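Local coordinates for uncharacterized protein (Nostoc punctiforme, PDB 2R3S) that probably transfers a methyl group to a hydroxyl of an unidentified substrate, as a putative O-methyltransferase with a Rossmann-like methyltransferase domain and a dimerisation domain, at residues C250-R255 / S308-A313; G314-Q319 / I331-K335. All blocks are in the same frame, centred on the assembly; numbering follows the deposited sequence.

Contact 1 of 2, residues C250-R255 / S308-A313; sequences CEQLLR and SMFSNA
L254 drives its two methyls against the ring of F310, and this leucine-on-phenylalanine pairing is the apolar centre of a helix-helix contact in the methyltransferase domain. CD1 of L254 sits 3.8 Å from the F310 ring centroid, almost squarely over the face, a clear CH-pi contact, while CD2 touches CE1 and CZ of F310. With CG of L254 anti to its carbonyl carbon (chi1 -64°) and the branch extended, both methyls are carried across to the ring. Closer to the backbone, CB of L254 meets CB of A313 at 3.5 Å, tighter than usual for two carbons. On the other flank the selenium of M309, a selenomethionine, rests 3.6 Å from CB of C250. The axes of these short helix segments approach to 9.1 Å and cross at -50°.

Outward from this core, E251 stretches over the M309 side chain at about a right angle to reach the polar edge. ND2 of N312 donates to OE2 of E251 over 3.0 Å, meeting it on the syn side but 33° out of the carboxylate plane. A water also donates to that OE2 and hydrogen-bonds OG of S308, so two bonds grip one oxygen. Replacing E251 by an alanine removes this carboxylate and would probably leave the N312 amide and the water without their acceptor. R255 adds mainly its CG, laid beside A313. The chemistry implies an apolar interface bordered on one side by a single carboxylate, which joins two turns of helix 303-312 through N312 and water-bridged S308.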
loop_
_atom_site.group_PDB
_atom_site.type_symbol
_atom_site.label_atom_id
_atom_site.label_comp_id
_atom_site.label_asym_id
_atom_site.label_seq_id
_atom_site.Cartn_x
_atom_site.Cartn_y
_atom_site.Cartn_z
ATOM N N CYS A 250 10.262 -3.817 29.372
ATOM C CA CYS A 250 11.360 -4.711 28.917
ATOM C C CYS A 250 12.350 -4.942 30.048
ATOM O O CYS A 250 12.900 -6.027 30.195
ATOM C CB CYS A 250 12.123 -4.127 27.713
ATOM S SG CYS A 250 11.139 -4.031 26.171
ATOM N N GLU A 251 12.596 -3.888 30.821
ATOM C CA GLU A 251 13.536 -3.945 31.946
ATOM C C GLU A 251 12.983 -4.845 33.066
ATOM O O GLU A 251 13.694 -5.708 33.551
ATOM C CB GLU A 251 13.895 -2.524 32.423
ATOM C CG GLU A 251 14.867 -1.833 31.435
ATOM C CD GLU A 251 15.290 -0.421 31.812
ATOM O OE1 GLU A 251 14.668 0.187 32.709
ATOM O OE2 GLU A 251 16.251 0.078 31.175
ATOM N N GLN A 252 11.709 -4.667 33.404
ATOM C CA GLN A 252 10.991 -5.587 34.291
ATOM C C GLN A 252 11.203 -7.032 33.850
ATOM O O GLN A 252 11.581 -7.888 34.661
ATOM C CB GLN A 252 9.492 -5.256 34.310
ATOM C CG GLN A 252 8.662 -6.019 35.365
ATOM C CD GLN A 252 7.153 -5.826 35.187
ATOM O OE1 GLN A 252 6.402 -6.794 35.085
ATOM N NE2 GLN A 252 6.708 -4.567 35.144
ATOM N N LEU A 253 11.030 -7.289 32.551
ATOM C CA LEU A 253 11.192 -8.634 32.023
ATOM C C LEU A 253 12.638 -9.106 32.121
ATOM O O LEU A 253 12.876 -10.240 32.506
ATOM C CB LEU A 253 10.675 -8.748 30.577
ATOM C CG LEU A 253 10.562 -10.178 30.005
ATOM C CD1 LEU A 253 9.309 -10.955 30.547
ATOM C CD2 LEU A 253 10.597 -10.137 28.468
ATOM N N LEU A 254 13.599 -8.249 31.790
ATOM C CA LEU A 254 15.008 -8.658 31.785
ATOM C C LEU A 254 15.539 -8.974 33.207
ATOM O O LEU A 254 16.456 -9.799 33.362
ATOM C CB LEU A 254 15.904 -7.613 31.063
ATOM C CG LEU A 254 15.663 -7.364 29.544
ATOM C CD1 LEU A 254 16.597 -6.298 29.008
ATOM C CD2 LEU A 254 15.796 -8.611 28.714
ATOM N N ARG A 255 14.956 -8.335 34.225
ATOM C CA ARG A 255 15.314 -8.622 35.641
ATOM C C ARG A 255 14.811 -10.005 36.063
ATOM O O ARG A 255 15.550 -10.790 36.658
ATOM C CB ARG A 255 14.782 -7.534 36.587
ATOM C CG ARG A 255 15.676 -6.257 36.669
ATOM C CD ARG A 255 15.140 -5.218 37.696
ATOM N NE ARG A 255 13.862 -4.622 37.286
ATOM C CZ ARG A 255 13.720 -3.439 36.677
ATOM N NH1 ARG A 255 14.772 -2.660 36.391
ATOM N NH2 ARG A 255 12.498 -3.029 36.352
ATOM N N SER A 308 21.478 -0.529 26.885
ATOM C CA SER A 308 21.086 0.186 28.100
ATOM C C SER A 308 20.026 -0.535 28.955
ATOM O O SER A 308 19.971 -0.344 30.167
ATOM C CB SER A 308 20.581 1.569 27.732
ATOM O OG SER A 308 19.953 2.178 28.833
HETATM N N MSE A 309 19.155 -1.321 28.323
HETATM C CA MSE A 309 18.138 -2.060 29.058
HETATM C C MSE A 309 18.783 -3.221 29.785
HETATM O O MSE A 309 18.504 -3.470 30.953
HETATM C CB MSE A 309 17.058 -2.564 28.110
HETATM C CG MSE A 309 16.215 -1.460 27.542
HETATM SE SE MSE A 309 14.820 -2.169 26.369
HETATM C CE MSE A 309 15.163 -1.037 24.769
ATOM N N PHE A 310 19.659 -3.924 29.091
ATOM C CA PHE A 310 20.390 -5.011 29.713
ATOM C C PHE A 310 21.306 -4.510 30.834
ATOM O O PHE A 310 21.349 -5.107 31.912
ATOM C CB PHE A 310 21.177 -5.785 28.677
ATOM C CG PHE A 310 20.363 -6.818 27.957
ATOM C CD1 PHE A 310 19.995 -7.989 28.599
ATOM C CD2 PHE A 310 19.980 -6.631 26.633
ATOM C CE1 PHE A 310 19.256 -8.964 27.942
ATOM C CE2 PHE A 310 19.240 -7.601 25.958
ATOM C CZ PHE A 310 18.869 -8.776 26.627
ATOM N N SER A 311 22.026 -3.420 30.578
ATOM C CA SER A 311 22.851 -2.777 31.600
ATOM C C SER A 311 22.036 -2.451 32.836
ATOM O O SER A 311 22.426 -2.838 33.920
ATOM C CB SER A 311 23.518 -1.496 31.072
ATOM O OG SER A 311 24.098 -0.747 32.137
ATOM N N ASN A 312 20.907 -1.770 32.668
ATOM C CA ASN A 312 19.980 -1.445 33.782
ATOM C C ASN A 312 19.260 -2.609 34.467
ATOM O O ASN A 312 18.671 -2.428 35.552
ATOM C CB ASN A 312 18.863 -0.507 33.303
ATOM C CG ASN A 312 19.354 0.891 32.951
ATOM O OD1 ASN A 312 20.490 1.268 33.244
ATOM N ND2 ASN A 312 18.475 1.676 32.316
ATOM N N ALA A 313 19.225 -3.763 33.810
ATOM C CA ALA A 313 18.581 -4.949 34.363
ATOM C C ALA A 313 19.591 -5.792 35.115
ATOM O O ALA A 313 19.223 -6.809 35.690
ATOM C CB ALA A 313 17.922 -5.797 33.245
HETATM O O HOH W 1 17.039 2.092 29.268
#

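Contact 2 of 2, residues G314-Q319 / I331-K335; sequences GFSHSQ and IVAYK
Q319 and V332 exchange two backbone hydrogen bonds, the mark of an antiparallel hydrogen-bonded pair, in the C-terminal beta hairpin at the edge of the Rossmann-like methyltransferase sheet. One bond runs from V332 N to Q319 O at 3.0 Å. Two residues along, Y334 N donates to H317 O at 2.8 Å, and Y334 O in turn accepts from S316 N just before the strand begins. Between these pairs S318 faces A333 in a non-hydrogen-bonded pair, where CA of S318 approaches V332 O to 3.2 Å in a CA-H...O contact.

The packed side carries S318, A333 and, next to the strand, F315. CD2 of F315 lies 4.1 Å from CB of A333, and the F315 ring also meets F310 edge-to-face, so this side is closed by helix 303-312. G314 starts the turn leading here: its positive phi and two bonds back into the last turn make a Schellman motif after that helix.

The other face is looser: V332 is buried, but Q319 and Y334 are partly exposed and H317 lies open to solvent. The H317 and Y334 rings run side by side with planes 21° apart, yet they are slid so far that they barely overlap. CG of H317 lies anti to the backbone N (chi1 178°), which carries the imidazole out beside Y334. Q319 then fixes the ring's rotation: H317 NE2 donates to Q319 OE1 at 3.0 Å, with that oxygen close to the imidazole plane but the nitrogen 40° out of the carbonyl plane.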
loop_
_atom_site.group_PDB
_atom_site.type_symbol
_atom_site.label_atom_id
_atom_site.label_comp_id
_atom_site.label_asym_id
_atom_site.label_seq_id
_atom_site.Cartn_x
_atom_site.Cartn_y
_atom_site.Cartn_z
ATOM N N GLY A 314 20.863 -5.399 35.066
ATOM C CA GLY A 314 21.902 -6.059 35.830
ATOM C C GLY A 314 22.854 -6.957 35.068
ATOM O O GLY A 314 23.639 -7.671 35.677
ATOM N N PHE A 315 22.805 -6.952 33.747
ATOM C CA PHE A 315 23.652 -7.856 32.994
ATOM C C PHE A 315 25.004 -7.198 32.857
ATOM O O PHE A 315 25.130 -5.982 33.020
ATOM C CB PHE A 315 23.045 -8.201 31.630
ATOM C CG PHE A 315 21.811 -9.056 31.722
ATOM C CD1 PHE A 315 20.611 -8.511 32.155
ATOM C CD2 PHE A 315 21.852 -10.401 31.385
ATOM C CE1 PHE A 315 19.476 -9.291 32.263
ATOM C CE2 PHE A 315 20.734 -11.183 31.483
ATOM C CZ PHE A 315 19.532 -10.627 31.917
ATOM N N SER A 316 26.010 -8.010 32.576
ATOM C CA SER A 316 27.381 -7.559 32.590
ATOM C C SER A 316 27.818 -7.048 31.229
ATOM O O SER A 316 28.717 -6.227 31.142
ATOM C CB SER A 316 28.300 -8.702 33.053
ATOM O OG SER A 316 28.744 -9.511 31.973
ATOM N N HIS A 317 27.187 -7.529 30.164
ATOM C CA HIS A 317 27.692 -7.303 28.811
ATOM C C HIS A 317 26.654 -7.726 27.752
ATOM O O HIS A 317 26.038 -8.777 27.876
ATOM C CB HIS A 317 29.001 -8.091 28.602
ATOM C CG HIS A 317 29.574 -7.971 27.222
ATOM N ND1 HIS A 317 29.863 -6.752 26.634
ATOM C CD2 HIS A 317 29.941 -8.919 26.321
ATOM C CE1 HIS A 317 30.371 -6.957 25.428
ATOM N NE2 HIS A 317 30.425 -8.261 25.210
ATOM N N SER A 318 26.469 -6.884 26.727
ATOM C CA SER A 318 25.630 -7.203 25.587
ATOM C C SER A 318 26.357 -6.839 24.305
ATOM O O SER A 318 27.074 -5.847 24.236
ATOM C CB SER A 318 24.276 -6.513 25.670
ATOM O OG SER A 318 24.371 -5.214 26.218
ATOM N N GLN A 319 26.140 -7.658 23.288
ATOM C CA GLN A 319 26.937 -7.640 22.102
ATOM C C GLN A 319 26.072 -7.910 20.895
ATOM O O GLN A 319 25.352 -8.907 20.881
ATOM C CB GLN A 319 27.974 -8.740 22.223
ATOM C CG GLN A 319 28.976 -8.767 21.102
ATOM C CD GLN A 319 30.243 -9.489 21.510
ATOM O OE1 GLN A 319 30.986 -9.011 22.379
ATOM N NE2 GLN A 319 30.493 -10.653 20.900
ATOM N N ILE A 331 21.161 -9.809 19.581
ATOM C CA ILE A 331 21.955 -9.348 20.728
ATOM C C ILE A 331 22.168 -10.517 21.699
ATOM O O ILE A 331 21.199 -11.125 22.141
ATOM C CB ILE A 331 21.247 -8.211 21.492
ATOM C CG1 ILE A 331 21.156 -6.968 20.620
ATOM C CG2 ILE A 331 21.967 -7.861 22.786
ATOM C CD1 ILE A 331 20.245 -5.930 21.176
ATOM N N VAL A 332 23.418 -10.850 22.016
ATOM C CA VAL A 332 23.721 -11.774 23.113
ATOM C C VAL A 332 24.077 -10.979 24.366
ATOM O O VAL A 332 24.958 -10.113 24.315
ATOM C CB VAL A 332 24.861 -12.715 22.773
ATOM C CG1 VAL A 332 25.146 -13.653 23.943
ATOM C CG2 VAL A 332 24.519 -13.499 21.480
ATOM N N ALA A 333 23.349 -11.232 25.455
ATOM C CA ALA A 333 23.626 -10.655 26.769
ATOM C C ALA A 333 24.188 -11.745 27.682
ATOM O O ALA A 333 23.827 -12.909 27.548
ATOM C CB ALA A 333 22.402 -10.056 27.374
ATOM N N TYR A 334 25.080 -11.338 28.591
ATOM C CA TYR A 334 25.783 -12.231 29.519
ATOM C C TYR A 334 25.440 -11.764 30.907
ATOM O O TYR A 334 25.475 -10.561 31.188
ATOM C CB TYR A 334 27.296 -12.152 29.306
ATOM C CG TYR A 334 27.693 -12.562 27.921
ATOM C CD1 TYR A 334 27.622 -11.659 26.855
ATOM C CD2 TYR A 334 28.104 -13.860 27.656
ATOM C CE1 TYR A 334 27.969 -12.045 25.538
ATOM C CE2 TYR A 334 28.450 -14.261 26.371
ATOM C CZ TYR A 334 28.389 -13.348 25.309
ATOM O OH TYR A 334 28.752 -13.757 24.028
ATOM N N LYS A 335 25.088 -12.712 31.768
ATOM C CA LYS A 335 24.674 -12.411 33.150
ATOM C C LYS A 335 25.779 -11.641 33.876
ATOM O O LYS A 335 26.967 -11.861 33.591
ATOM C CB LYS A 335 24.366 -13.722 33.909
ATOM C CG LYS A 335 23.441 -13.561 35.098
ATOM C CD LYS A 335 23.435 -14.818 35.972
ATOM C CE LYS A 335 22.387 -14.732 37.056
ATOM N NZ LYS A 335 22.327 -15.991 37.819
ATOM O OXT LYS A 335 25.518 -10.787 34.740
#

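In the fold
After the N-terminal helices and the first strands of the mixed sheet, the chain reaches helix 247-260, then passes through strand 265-271 and helix 282-294 before helix 303-312 returns, and contact 1 closes this excursion of 52 residues. Contact 2 opens only after that, closing the much shorter hairpin of 11 residues between its segments, so the two follow in series and neither nests nor crosses. Their centres lie about 10 Å apart, joined by F310 O and F315 N, probably hydrogen-bonded, and by L254 O beside the F315 ring. Together they tie two helices to the antiparallel end of the mixed sheet, where strand 329-334 lies between 265-271 and 317-321.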